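Long-range contacts in restriction endonuclease (Mycobacterium sp., PDB 4F0Q), which cleaves DNA in response to cytosine methylation, assembling as a tetramer and binding magnesium in its restriction endonuclease part: residues N69-V74 / R82-I87; P155-R160 / F221-D226; K357-T362 / V386-F391; V365-V370 / R393-E398. All blocks are in the same frame, centred on the assembly; numbering follows the deposited sequence.

Contact 1 (N69-V74 / R82-I87); sequences NAPAEV and RALIAI
N69 holds A86 with both its backbone and its side chain. Their main chains form one antiparallel hydrogen-bonded pair, with N69 N to A86 O and A86 N to N69 O both at 2.9 Å, where strand 67-69 meets strand 85-89. The side-chain amide adds a third bond: ND2 of N69 reaches the same A86 O at 3.0 Å, straight at 163°, the acceptor in the amide plane. The two N69 donors come to that oxygen from opposite faces of the carbonyl plane. With CG beside its own backbone N (chi1 -51°), the side chain turns its amide back to the oxygen that N already holds, while OD1 takes the N-H of E65. Next along, P71 CG rests on L84 CD2 at 3.8 Å, the side chains crossing at about a right angle.

Beyond P71 the grip slackens. P71 O lies near the plane at the R82 guanidinium edge, 3.6 Å from R82 NH1 but not hydrogen-bonded, and E73 CB lies over one face. E73 OE1 stands 4.2 Å from R82 NH2, well out of the guanidinium plane. A water gives a proton to A72 O at 2.5 Å and reaches A83 N only weakly. Directed amide bonds fix the buried end; the outer end probably relies on loose packing, a water and general charge attraction, R82 also having a long, weak pairing with E137.

Contact 2 (P155-R160 / F221-D226); sequences PLFLFR and FRWIDD
F157, F221 and W223 form a buried aromatic cluster, with P155 and I224 packed against it, that seats helix 222-227 against strand 156-166 inside the PUA-clan N-terminal region. The main bump is the F157 ring, projecting from the strand toward the helix with CG beside its own backbone N (chi1 -83°). It enters a hollow walled by F221 and W223 and backed by I224. Along the F221 wall, CE2 of F157 lies over one ring face, 4.1 Å from F221 CZ and displaced toward the rim; the planes are inclined at 46°, and the two side chains run past each other in opposite directions. On the W223 wall the indole offers CE3 to the edge of F157, near its plane, 3.9 Å from F157 CZ. That pair too is oblique, at 49°, so the three rings wedge together without forming a regular stack.

A second, smaller bump is the proline pucker: P155 CG presses on the six-membered part of the indole, 3.5 Å from W223 CZ2. W223 is thus touched by both strand residues, while W245 makes an edge-to-face pair with the same indole. The back of the hollow is aliphatic, because I224 comes at F157 from the helix, opposite in direction. Its CD1 stands 3.5 Å from F157 CE1 and 3.6 Å from F157 CZ, almost equally far from both.

Contact 3 (K357-T362 / V386-F391); sequences KCIQPT and VTTGSF
The hydroxyl of T387 works in two directions, giving its proton to K357 O across the contact while accepting the backbone N-H of G389 in an ST turn. OG1 of T387 lies 2.9 Å from K357 O, nearly along the C=O axis, and 3.2 Å from G389 N. The torsion explains the reach: OG1 stands opposite the backbone N (chi1 178°), on the side of strand 347-357. One residue earlier the pairing is ordinary, K357 N donating to V386 O at 2.9 Å and 164°, as between parallel strands, before the chain peels away after K357.

Above the turn, I359 CG1 packs 3.7 Å from T387 OG1, and on the other flank C358 SG faces T388 CG2. Farther on the backbones almost rub: P361 CA is 3.4 Å from T388 O, and G389 CA is 3.5 Å from P361 O, both CA-H...O contacts. A water then donates to P361 O at 2.6 Å and joins it to S390 OG.

K357 follows Q355 and A356, which with D334 contribute to the magnesium site; its side chain leads away from this contact and comes to about 5 Å from the magnesium. Its place in the Q-A-K sequence is consistent with the lysine of a PD-(D/E)XK nuclease. Since both K357 N and K357 O are bonded, the backbone just past the metal ligands is probably held by strand 381-387.

Contact 4 (V365-V370 / R393-E398); sequences VSPEQV and RQAQVE
E398 reaches P367 with its carboxylate, and its side chain can be followed outward from helix 393-401. CB points toward helix 367-374, and CG sits beside the backbone N (chi1 -64°), after which the chain runs extended. CD is the first atom to touch, 3.7 Å from P367 CB. At the tip OE2 comes to 3.3 Å from that same P367 CB, and it accepts at 2.5 Å from a water that also donates to P367 O. OE1 takes the N-H of Q394 NE2 at 3.1 Å, through the lone pair away from OE2 and in the plane of the Q394 amide. Both oxygens also form salt bridges with the second subunit, OE2 with its R376 and OE1 with its R372, so a charged interface borders this proline.

Deeper in, A395 CB lies over one face of the ring at its N and CA side, 3.8 Å from P367 CA. P367 begins its helix directly after S366, whose OG accepts from Q369 N at 3.3 Å while S366 N donates back to Q369 OE1. This reciprocal pair is a capping box, the classic opening of an alpha helix.

In the fold
From the N terminus, contact 1 comes first, closing a short loop that carries strands 74-75 and 80-81. Contact 2 follows in series and closes a much longer, mostly beta excursion. The two touch through neighbouring strands 85-89 and 156-166 of one mixed sheet, with backbone bonds from I85 to P155 and from I87 to F159. Contacts 3 and 4 lie on the opposite side of the chain's centre. Contact 3 closes the passage through helix 367-374 and strand 381-387; contact 4 opens within it and closes beyond it at helix 393-401, so the two cross. The parallel pairing of strands 364-365 and 390-391 joins them, linking the magnesium-bearing nuclease sheet to two helices at a subunit interface.

Contact 1 (N69-V74 / R82-I87)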
loop_
_atom_site.group_PDB
_atom_site.type_symbol
_atom_site.label_atom_id
_atom_site.label_comp_id
_atom_site.label_asym_id
_atom_site.label_seq_id
_atom_site.Cartn_x
_atom_site.Cartn_y
_atom_site.Cartn_z
ATOM N N ASN A 69 25.340 17.507 24.116
ATOM C CA ASN A 69 26.311 18.553 24.414
ATOM C C ASN A 69 26.090 19.788 23.551
ATOM O O ASN A 69 25.625 19.689 22.417
ATOM C CB ASN A 69 27.732 18.036 24.195
ATOM C CG ASN A 69 27.992 16.722 24.901
ATOM O OD1 ASN A 69 28.509 16.697 26.017
ATOM N ND2 ASN A 69 27.639 15.620 24.250
ATOM N N ALA A 70 26.438 20.952 24.089
ATOM C CA ALA A 70 26.325 22.201 23.342
ATOM C C ALA A 70 27.235 23.278 23.918
ATOM O O ALA A 70 27.205 23.546 25.119
ATOM C CB ALA A 70 24.881 22.678 23.315
ATOM N N PRO A 71 28.061 23.893 23.058
ATOM C CA PRO A 71 28.941 24.994 23.463
ATOM C C PRO A 71 28.135 26.218 23.880
ATOM O O PRO A 71 26.935 26.283 23.606
ATOM C CB PRO A 71 29.729 25.301 22.184
ATOM C CG PRO A 71 29.641 24.054 21.368
ATOM C CD PRO A 71 28.288 23.494 21.658
ATOM N N ALA A 72 28.788 27.173 24.536
ATOM C CA ALA A 72 28.127 28.406 24.952
ATOM C C ALA A 72 27.611 29.177 23.741
ATOM O O ALA A 72 28.250 29.201 22.689
ATOM C CB ALA A 72 29.080 29.270 25.765
ATOM N N GLU A 73 26.449 29.801 23.898
ATOM C CA GLU A 73 25.780 30.486 22.796
ATOM C C GLU A 73 26.602 31.647 22.238
ATOM O O GLU A 73 27.195 32.419 22.990
ATOM C CB GLU A 73 24.398 30.975 23.234
ATOM C CG GLU A 73 23.508 31.403 22.086
ATOM C CD GLU A 73 22.091 31.707 22.526
ATOM O OE1 GLU A 73 21.856 31.820 23.747
ATOM O OE2 GLU A 73 21.209 31.829 21.648
ATOM N N VAL A 74 26.630 31.759 20.913
ATOM C CA VAL A 74 27.395 32.804 20.241
ATOM C C VAL A 74 26.539 34.030 19.942
ATOM O O VAL A 74 25.480 33.924 19.325
ATOM C CB VAL A 74 28.005 32.294 18.920
ATOM C CG1 VAL A 74 28.701 33.426 18.180
ATOM C CG2 VAL A 74 28.972 31.152 19.187
ATOM N N ARG A 82 22.793 29.434 18.694
ATOM C CA ARG A 82 23.456 28.212 19.125
ATOM C C ARG A 82 24.177 27.595 17.929
ATOM O O ARG A 82 23.553 27.269 16.919
ATOM C CB ARG A 82 22.439 27.225 19.698
ATOM C CG ARG A 82 23.055 26.072 20.474
ATOM C CD ARG A 82 23.488 26.509 21.865
ATOM N NE ARG A 82 22.364 27.007 22.654
ATOM C CZ ARG A 82 22.435 27.319 23.943
ATOM N NH1 ARG A 82 23.579 27.181 24.598
ATOM N NH2 ARG A 82 21.360 27.766 24.580
ATOM N N ALA A 83 25.493 27.446 18.047
ATOM C CA ALA A 83 26.323 26.966 16.945
ATOM C C ALA A 83 25.938 25.564 16.479
ATOM O O ALA A 83 25.689 25.343 15.293
ATOM C CB ALA A 83 27.792 27.009 17.335
ATOM N N LEU A 84 25.895 24.621 17.413
ATOM C CA LEU A 84 25.558 23.240 17.086
ATOM C C LEU A 84 25.211 22.446 18.336
ATOM O O LEU A 84 25.409 22.912 19.458
ATOM C CB LEU A 84 26.717 22.555 16.354
ATOM C CG LEU A 84 27.864 21.980 17.195
ATOM C CD1 LEU A 84 28.768 21.116 16.329
ATOM C CD2 LEU A 84 28.674 23.074 17.875
ATOM N N ILE A 85 24.689 21.242 18.130
ATOM C CA ILE A 85 24.475 20.299 19.218
ATOM C C ILE A 85 25.212 18.998 18.921
ATOM O O ILE A 85 24.914 18.313 17.942
ATOM C CB ILE A 85 22.982 20.014 19.452
ATOM C CG1 ILE A 85 22.279 21.267 19.979
ATOM C CG2 ILE A 85 22.807 18.866 20.432
ATOM C CD1 ILE A 85 20.819 21.055 20.299
ATOM N N ALA A 86 26.184 18.671 19.766
ATOM C CA ALA A 86 26.986 17.468 19.591
ATOM C C ALA A 86 26.427 16.323 20.424
ATOM O O ALA A 86 26.374 16.404 21.649
ATOM C CB ALA A 86 28.434 17.741 19.966
ATOM N N ILE A 87 26.012 15.254 19.752
ATOM C CA ILE A 87 25.403 14.114 20.426
ATOM C C ILE A 87 26.298 12.879 20.391
ATOM O O ILE A 87 26.751 12.453 19.329
ATOM C CB ILE A 87 24.021 13.780 19.822
ATOM C CG1 ILE A 87 23.003 14.855 20.204
ATOM C CG2 ILE A 87 23.542 12.417 20.289
ATOM C CD1 ILE A 87 21.649 14.669 19.559
HETATM O O HOH W 1 27.740 28.344 20.424
#

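Contact 2 (P155-R160 / F221-D226)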
loop_
_atom_site.group_PDB
_atom_site.type_symbol
_atom_site.label_atom_id
_atom_site.label_comp_id
_atom_site.label_asym_id
_atom_site.label_seq_id
_atom_site.Cartn_x
_atom_site.Cartn_y
_atom_site.Cartn_z
ATOM N N PRO A 155 22.766 22.656 13.946
ATOM C CA PRO A 155 22.890 21.319 13.355
ATOM C C PRO A 155 23.173 20.257 14.409
ATOM O O PRO A 155 23.936 20.505 15.340
ATOM C CB PRO A 155 24.096 21.462 12.422
ATOM C CG PRO A 155 24.160 22.913 12.105
ATOM C CD PRO A 155 23.712 23.614 13.349
ATOM N N LEU A 156 22.559 19.087 14.263
ATOM C CA LEU A 156 22.802 17.984 15.186
ATOM C C LEU A 156 23.858 17.026 14.645
ATOM O O LEU A 156 23.551 16.107 13.884
ATOM C CB LEU A 156 21.505 17.231 15.500
ATOM C CG LEU A 156 20.730 17.675 16.745
ATOM C CD1 LEU A 156 20.230 19.108 16.611
ATOM C CD2 LEU A 156 19.577 16.725 17.026
ATOM N N PHE A 157 25.105 17.255 15.045
ATOM C CA PHE A 157 26.214 16.394 14.653
ATOM C C PHE A 157 26.215 15.123 15.488
ATOM O O PHE A 157 26.474 15.158 16.691
ATOM C CB PHE A 157 27.545 17.131 14.806
ATOM C CG PHE A 157 27.884 18.017 13.643
ATOM C CD1 PHE A 157 27.041 19.051 13.272
ATOM C CD2 PHE A 157 29.050 17.820 12.924
ATOM C CE1 PHE A 157 27.351 19.865 12.200
ATOM C CE2 PHE A 157 29.368 18.634 11.853
ATOM C CZ PHE A 157 28.518 19.658 11.492
ATOM N N LEU A 158 25.922 14.002 14.841
ATOM C CA LEU A 158 25.802 12.731 15.541
ATOM C C LEU A 158 27.139 12.009 15.661
ATOM O O LEU A 158 27.923 11.967 14.717
ATOM C CB LEU A 158 24.779 11.834 14.843
ATOM C CG LEU A 158 23.388 12.448 14.671
ATOM C CD1 LEU A 158 22.459 11.496 13.936
ATOM C CD2 LEU A 158 22.804 12.839 16.019
ATOM N N PHE A 159 27.389 11.449 16.839
ATOM C CA PHE A 159 28.567 10.627 17.074
ATOM C C PHE A 159 28.171 9.392 17.871
ATOM O O PHE A 159 27.226 9.436 18.657
ATOM C CB PHE A 159 29.636 11.414 17.837
ATOM C CG PHE A 159 30.176 12.595 17.084
ATOM C CD1 PHE A 159 31.245 12.447 16.215
ATOM C CD2 PHE A 159 29.622 13.853 17.249
ATOM C CE1 PHE A 159 31.746 13.531 15.522
ATOM C CE2 PHE A 159 30.119 14.940 16.559
ATOM C CZ PHE A 159 31.183 14.779 15.693
ATOM N N ARG A 160 28.884 8.288 17.669
ATOM C CA ARG A 160 28.633 7.098 18.480
ATOM C C ARG A 160 29.914 6.375 18.895
ATOM O O ARG A 160 30.791 6.125 18.072
ATOM C CB ARG A 160 27.664 6.137 17.782
ATOM C CG ARG A 160 28.124 5.636 16.424
ATOM C CD ARG A 160 27.078 4.727 15.800
ATOM N NE ARG A 160 27.394 4.384 14.416
ATOM C CZ ARG A 160 26.622 3.631 13.640
ATOM N NH1 ARG A 160 25.485 3.139 14.113
ATOM N NH2 ARG A 160 26.983 3.368 12.392
ATOM N N PHE A 221 34.136 21.083 8.455
ATOM C CA PHE A 221 34.010 21.629 9.802
ATOM C C PHE A 221 34.165 23.146 9.854
ATOM O O PHE A 221 33.991 23.756 10.909
ATOM C CB PHE A 221 34.987 20.954 10.766
ATOM C CG PHE A 221 34.317 20.072 11.777
ATOM C CD1 PHE A 221 33.678 20.620 12.877
ATOM C CD2 PHE A 221 34.318 18.697 11.625
ATOM C CE1 PHE A 221 33.054 19.810 13.807
ATOM C CE2 PHE A 221 33.698 17.881 12.553
ATOM C CZ PHE A 221 33.064 18.438 13.644
ATOM N N ARG A 222 34.487 23.753 8.716
ATOM C CA ARG A 222 34.538 25.207 8.621
ATOM C C ARG A 222 33.130 25.792 8.711
ATOM O O ARG A 222 32.955 26.975 8.999
ATOM C CB ARG A 222 35.228 25.646 7.329
ATOM C CG ARG A 222 36.707 25.297 7.280
ATOM C CD ARG A 222 37.396 25.955 6.097
ATOM N NE ARG A 222 36.871 25.481 4.821
ATOM C CZ ARG A 222 37.310 25.892 3.636
ATOM N NH1 ARG A 222 38.283 26.789 3.562
ATOM N NH2 ARG A 222 36.774 25.407 2.524
ATOM N N TRP A 223 32.135 24.947 8.455
ATOM C CA TRP A 223 30.735 25.292 8.658
ATOM C C TRP A 223 30.521 25.666 10.121
ATOM O O TRP A 223 29.943 26.710 10.440
ATOM C CB TRP A 223 29.862 24.088 8.291
ATOM C CG TRP A 223 28.382 24.302 8.421
ATOM C CD1 TRP A 223 27.722 25.496 8.481
ATOM C CD2 TRP A 223 27.377 23.283 8.507
ATOM N NE1 TRP A 223 26.369 25.283 8.598
ATOM C CE2 TRP A 223 26.132 23.933 8.617
ATOM C CE3 TRP A 223 27.410 21.886 8.501
ATOM C CZ2 TRP A 223 24.933 23.233 8.718
ATOM C CZ3 TRP A 223 26.218 21.193 8.603
ATOM C CH2 TRP A 223 24.996 21.867 8.710
ATOM N N ILE A 224 31.007 24.801 11.006
ATOM C CA ILE A 224 30.906 25.024 12.442
ATOM C C ILE A 224 31.764 26.211 12.869
ATOM O O ILE A 224 31.367 26.987 13.739
ATOM C CB ILE A 224 31.303 23.761 13.234
ATOM C CG1 ILE A 224 30.397 22.594 12.841
ATOM C CG2 ILE A 224 31.213 24.007 14.730
ATOM C CD1 ILE A 224 28.922 22.898 13.006
ATOM N N ASP A 225 32.931 26.352 12.246
ATOM C CA ASP A 225 33.805 27.493 12.501
ATOM C C ASP A 225 33.059 28.793 12.245
ATOM O O ASP A 225 33.127 29.727 13.042
ATOM C CB ASP A 225 35.049 27.439 11.613
ATOM C CG ASP A 225 35.926 26.240 11.903
ATOM O OD1 ASP A 225 35.675 25.541 12.907
ATOM O OD2 ASP A 225 36.879 26.002 11.129
ATOM N N ASP A 226 32.341 28.842 11.127
ATOM C CA ASP A 226 31.547 30.011 10.775
ATOM C C ASP A 226 30.387 30.200 11.746
ATOM O O ASP A 226 30.113 31.319 12.176
ATOM C CB ASP A 226 31.023 29.900 9.343
ATOM C CG ASP A 226 32.137 29.867 8.319
ATOM O OD1 ASP A 226 33.245 30.348 8.631
ATOM O OD2 ASP A 226 31.903 29.361 7.202
#

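Contact 3 (K357-T362 / V386-F391)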
loop_
_atom_site.group_PDB
_atom_site.type_symbol
_atom_site.label_atom_id
_atom_site.label_comp_id
_atom_site.label_asym_id
_atom_site.label_seq_id
_atom_site.Cartn_x
_atom_site.Cartn_y
_atom_site.Cartn_z
ATOM N N LYS A 357 4.360 -17.856 11.450
ATOM C CA LYS A 357 4.911 -19.207 11.498
ATOM C C LYS A 357 6.005 -19.357 12.549
ATOM O O LYS A 357 7.090 -18.791 12.421
ATOM C CB LYS A 357 5.426 -19.642 10.124
ATOM C CG LYS A 357 5.742 -21.125 10.044
ATOM C CD LYS A 357 5.962 -21.583 8.615
ATOM C CE LYS A 357 6.147 -23.090 8.557
ATOM N NZ LYS A 357 6.287 -23.583 7.161
ATOM N N CYS A 358 5.708 -20.130 13.589
ATOM C CA CYS A 358 6.650 -20.354 14.677
ATOM C C CYS A 358 7.530 -21.571 14.415
ATOM O O CYS A 358 7.183 -22.694 14.784
ATOM C CB CYS A 358 5.902 -20.523 16.000
ATOM S SG CYS A 358 6.967 -20.838 17.423
ATOM N N ILE A 359 8.669 -21.341 13.771
ATOM C CA ILE A 359 9.638 -22.398 13.517
ATOM C C ILE A 359 10.877 -22.167 14.370
ATOM O O ILE A 359 10.958 -21.175 15.093
ATOM C CB ILE A 359 10.060 -22.435 12.040
ATOM C CG1 ILE A 359 10.702 -21.105 11.640
ATOM C CG2 ILE A 359 8.866 -22.748 11.153
ATOM C CD1 ILE A 359 11.159 -21.054 10.199
ATOM N N GLN A 360 11.833 -23.089 14.287
ATOM C CA GLN A 360 13.109 -22.934 14.975
ATOM C C GLN A 360 13.767 -21.627 14.556
ATOM O O GLN A 360 13.808 -21.307 13.368
ATOM C CB GLN A 360 14.039 -24.105 14.654
ATOM C CG GLN A 360 13.676 -25.415 15.335
ATOM C CD GLN A 360 14.194 -25.502 16.758
ATOM O OE1 GLN A 360 13.845 -26.420 17.502
ATOM N NE2 GLN A 360 15.036 -24.549 17.144
ATOM N N PRO A 361 14.275 -20.860 15.534
ATOM C CA PRO A 361 14.954 -19.587 15.269
ATOM C C PRO A 361 16.105 -19.747 14.278
ATOM O O PRO A 361 16.444 -18.800 13.570
ATOM C CB PRO A 361 15.491 -19.189 16.645
ATOM C CG PRO A 361 14.546 -19.824 17.604
ATOM C CD PRO A 361 14.166 -21.136 16.978
ATOM N N THR A 362 16.688 -20.942 14.232
ATOM C CA THR A 362 17.760 -21.242 13.291
ATOM C C THR A 362 17.207 -21.641 11.923
ATOM O O THR A 362 17.883 -21.491 10.906
ATOM C CB THR A 362 18.672 -22.365 13.820
ATOM O OG1 THR A 362 17.885 -23.528 14.106
ATOM C CG2 THR A 362 19.382 -21.920 15.088
ATOM N N VAL A 386 5.348 -12.809 10.058
ATOM C CA VAL A 386 5.994 -12.872 11.363
ATOM C C VAL A 386 6.470 -14.290 11.670
ATOM O O VAL A 386 5.687 -15.247 11.645
ATOM C CB VAL A 386 5.047 -12.399 12.481
ATOM C CG1 VAL A 386 5.752 -12.442 13.828
ATOM C CG2 VAL A 386 4.537 -10.999 12.184
ATOM N N THR A 387 7.761 -14.419 11.956
ATOM C CA THR A 387 8.346 -15.718 12.258
ATOM C C THR A 387 9.432 -15.603 13.322
ATOM O O THR A 387 10.055 -14.552 13.479
ATOM C CB THR A 387 8.921 -16.388 10.988
ATOM O OG1 THR A 387 9.520 -17.644 11.330
ATOM C CG2 THR A 387 9.963 -15.491 10.332
ATOM N N THR A 388 9.647 -16.689 14.057
ATOM C CA THR A 388 10.680 -16.732 15.083
ATOM C C THR A 388 12.052 -16.983 14.466
ATOM O O THR A 388 13.082 -16.732 15.091
ATOM C CB THR A 388 10.386 -17.821 16.131
ATOM O OG1 THR A 388 10.156 -19.070 15.469
ATOM C CG2 THR A 388 9.158 -17.458 16.951
ATOM N N GLY A 389 12.055 -17.483 13.234
ATOM C CA GLY A 389 13.292 -17.761 12.527
ATOM C C GLY A 389 13.663 -16.654 11.559
ATOM O O GLY A 389 13.431 -15.477 11.829
ATOM N N SER A 390 14.241 -17.037 10.426
ATOM C CA SER A 390 14.655 -16.073 9.414
ATOM C C SER A 390 14.034 -16.399 8.061
ATOM O O SER A 390 13.430 -17.456 7.884
ATOM C CB SER A 390 16.180 -16.051 9.289
ATOM O OG SER A 390 16.791 -15.698 10.516
ATOM N N PHE A 391 14.182 -15.482 7.113
ATOM C CA PHE A 391 13.744 -15.723 5.746
ATOM C C PHE A 391 14.952 -16.077 4.888
ATOM O O PHE A 391 16.003 -15.444 4.995
ATOM C CB PHE A 391 13.029 -14.494 5.177
ATOM C CG PHE A 391 11.810 -14.088 5.957
ATOM C CD1 PHE A 391 10.588 -14.697 5.726
ATOM C CD2 PHE A 391 11.886 -13.096 6.922
ATOM C CE1 PHE A 391 9.464 -14.327 6.442
ATOM C CE2 PHE A 391 10.766 -12.722 7.641
ATOM C CZ PHE A 391 9.554 -13.339 7.400
HETATM O O HOH W 2 17.737 -18.329 11.384
#

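Contact 4 (V365-V370 / R393-E398)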
loop_
_atom_site.group_PDB
_atom_site.type_symbol
_atom_site.label_atom_id
_atom_site.label_comp_id
_atom_site.label_asym_id
_atom_site.label_seq_id
_atom_site.Cartn_x
_atom_site.Cartn_y
_atom_site.Cartn_z
ATOM N N VAL A 365 12.562 -19.501 6.401
ATOM C CA VAL A 365 11.302 -19.495 5.663
ATOM C C VAL A 365 11.545 -19.487 4.155
ATOM O O VAL A 365 12.236 -18.614 3.631
ATOM C CB VAL A 365 10.426 -18.286 6.053
ATOM C CG1 VAL A 365 9.227 -18.166 5.123
ATOM C CG2 VAL A 365 9.978 -18.404 7.502
ATOM N N SER A 366 10.963 -20.464 3.466
ATOM C CA SER A 366 11.181 -20.654 2.036
ATOM C C SER A 366 10.441 -19.611 1.197
ATOM O O SER A 366 9.486 -18.998 1.669
ATOM C CB SER A 366 10.736 -22.061 1.629
ATOM O OG SER A 366 9.325 -22.171 1.654
ATOM N N PRO A 367 10.891 -19.399 -0.055
ATOM C CA PRO A 367 10.201 -18.491 -0.980
ATOM C C PRO A 367 8.762 -18.913 -1.278
ATOM O O PRO A 367 7.914 -18.056 -1.534
ATOM C CB PRO A 367 11.056 -18.569 -2.255
ATOM C CG PRO A 367 11.896 -19.797 -2.097
ATOM C CD PRO A 367 12.144 -19.911 -0.633
ATOM N N GLU A 368 8.492 -20.216 -1.247
ATOM C CA GLU A 368 7.136 -20.714 -1.454
ATOM C C GLU A 368 6.216 -20.240 -0.333
ATOM O O GLU A 368 5.083 -19.818 -0.577
ATOM C CB GLU A 368 7.121 -22.244 -1.526
ATOM C CG GLU A 368 7.861 -22.832 -2.718
ATOM C CD GLU A 368 9.249 -23.323 -2.360
ATOM O OE1 GLU A 368 9.635 -23.205 -1.179
ATOM O OE2 GLU A 368 9.952 -23.834 -3.259
ATOM N N GLN A 369 6.723 -20.308 0.893
ATOM C CA GLN A 369 5.953 -19.942 2.076
ATOM C C GLN A 369 5.548 -18.469 2.092
ATOM O O GLN A 369 4.448 -18.131 2.527
ATOM C CB GLN A 369 6.724 -20.311 3.347
ATOM C CG GLN A 369 6.818 -21.812 3.583
ATOM C CD GLN A 369 7.915 -22.192 4.559
ATOM O OE1 GLN A 369 8.616 -21.334 5.088
ATOM N NE2 GLN A 369 8.071 -23.489 4.798
ATOM N N VAL A 370 6.429 -17.595 1.614
ATOM C CA VAL A 370 6.093 -16.176 1.522
ATOM C C VAL A 370 5.209 -15.916 0.303
ATOM O O VAL A 370 4.280 -15.102 0.355
ATOM C CB VAL A 370 7.363 -15.306 1.417
ATOM C CG1 VAL A 370 7.001 -13.830 1.360
ATOM C CG2 VAL A 370 8.294 -15.584 2.587
ATOM N N ARG A 393 17.565 -16.608 1.726
ATOM C CA ARG A 393 18.126 -15.620 0.817
ATOM C C ARG A 393 17.313 -15.538 -0.469
ATOM O O ARG A 393 17.062 -14.450 -0.988
ATOM C CB ARG A 393 19.585 -15.946 0.496
ATOM C CG ARG A 393 20.291 -14.846 -0.272
ATOM C CD ARG A 393 21.767 -15.140 -0.464
ATOM N NE ARG A 393 22.496 -13.941 -0.867
ATOM C CZ ARG A 393 22.606 -13.519 -2.122
ATOM N NH1 ARG A 393 22.036 -14.200 -3.107
ATOM N NH2 ARG A 393 23.289 -12.414 -2.393
ATOM N N GLN A 394 16.895 -16.695 -0.971
ATOM C CA GLN A 394 16.135 -16.762 -2.212
ATOM C C GLN A 394 14.772 -16.090 -2.070
ATOM O O GLN A 394 14.285 -15.454 -3.004
ATOM C CB GLN A 394 15.970 -18.214 -2.665
ATOM C CG GLN A 394 15.380 -18.362 -4.058
ATOM C CD GLN A 394 16.214 -17.674 -5.123
ATOM O OE1 GLN A 394 17.439 -17.601 -5.021
ATOM N NE2 GLN A 394 15.550 -17.160 -6.151
ATOM N N ALA A 395 14.165 -16.230 -0.895
ATOM C CA ALA A 395 12.886 -15.590 -0.612
ATOM C C ALA A 395 13.012 -14.074 -0.715
ATOM O O ALA A 395 12.237 -13.421 -1.416
ATOM C CB ALA A 395 12.388 -15.989 0.768
ATOM N N GLN A 396 14.002 -13.526 -0.017
ATOM C CA GLN A 396 14.261 -12.092 -0.029
ATOM C C GLN A 396 14.597 -11.602 -1.434
ATOM O O GLN A 396 14.158 -10.529 -1.845
ATOM C CB GLN A 396 15.400 -11.753 0.932
ATOM C CG GLN A 396 15.191 -12.273 2.345
ATOM C CD GLN A 396 16.351 -11.949 3.264
ATOM O OE1 GLN A 396 16.550 -10.798 3.648
ATOM N NE2 GLN A 396 17.126 -12.967 3.618
ATOM N N VAL A 397 15.376 -12.396 -2.163
ATOM C CA VAL A 397 15.737 -12.069 -3.540
ATOM C C VAL A 397 14.498 -11.972 -4.428
ATOM O O VAL A 397 14.349 -11.027 -5.203
ATOM C CB VAL A 397 16.728 -13.101 -4.128
ATOM C CG1 VAL A 397 16.779 -13.000 -5.647
ATOM C CG2 VAL A 397 18.115 -12.907 -3.530
ATOM N N GLU A 398 13.601 -12.944 -4.298
ATOM C CA GLU A 398 12.374 -12.951 -5.086
ATOM C C GLU A 398 11.416 -11.839 -4.660
ATOM O O GLU A 398 10.610 -11.367 -5.461
ATOM C CB GLU A 398 11.693 -14.319 -5.009
ATOM C CG GLU A 398 12.515 -15.439 -5.630
ATOM C CD GLU A 398 11.896 -16.804 -5.427
ATOM O OE1 GLU A 398 12.585 -17.814 -5.678
ATOM O OE2 GLU A 398 10.716 -16.870 -5.023
HETATM O O HOH W 3 8.512 -16.176 -3.997
#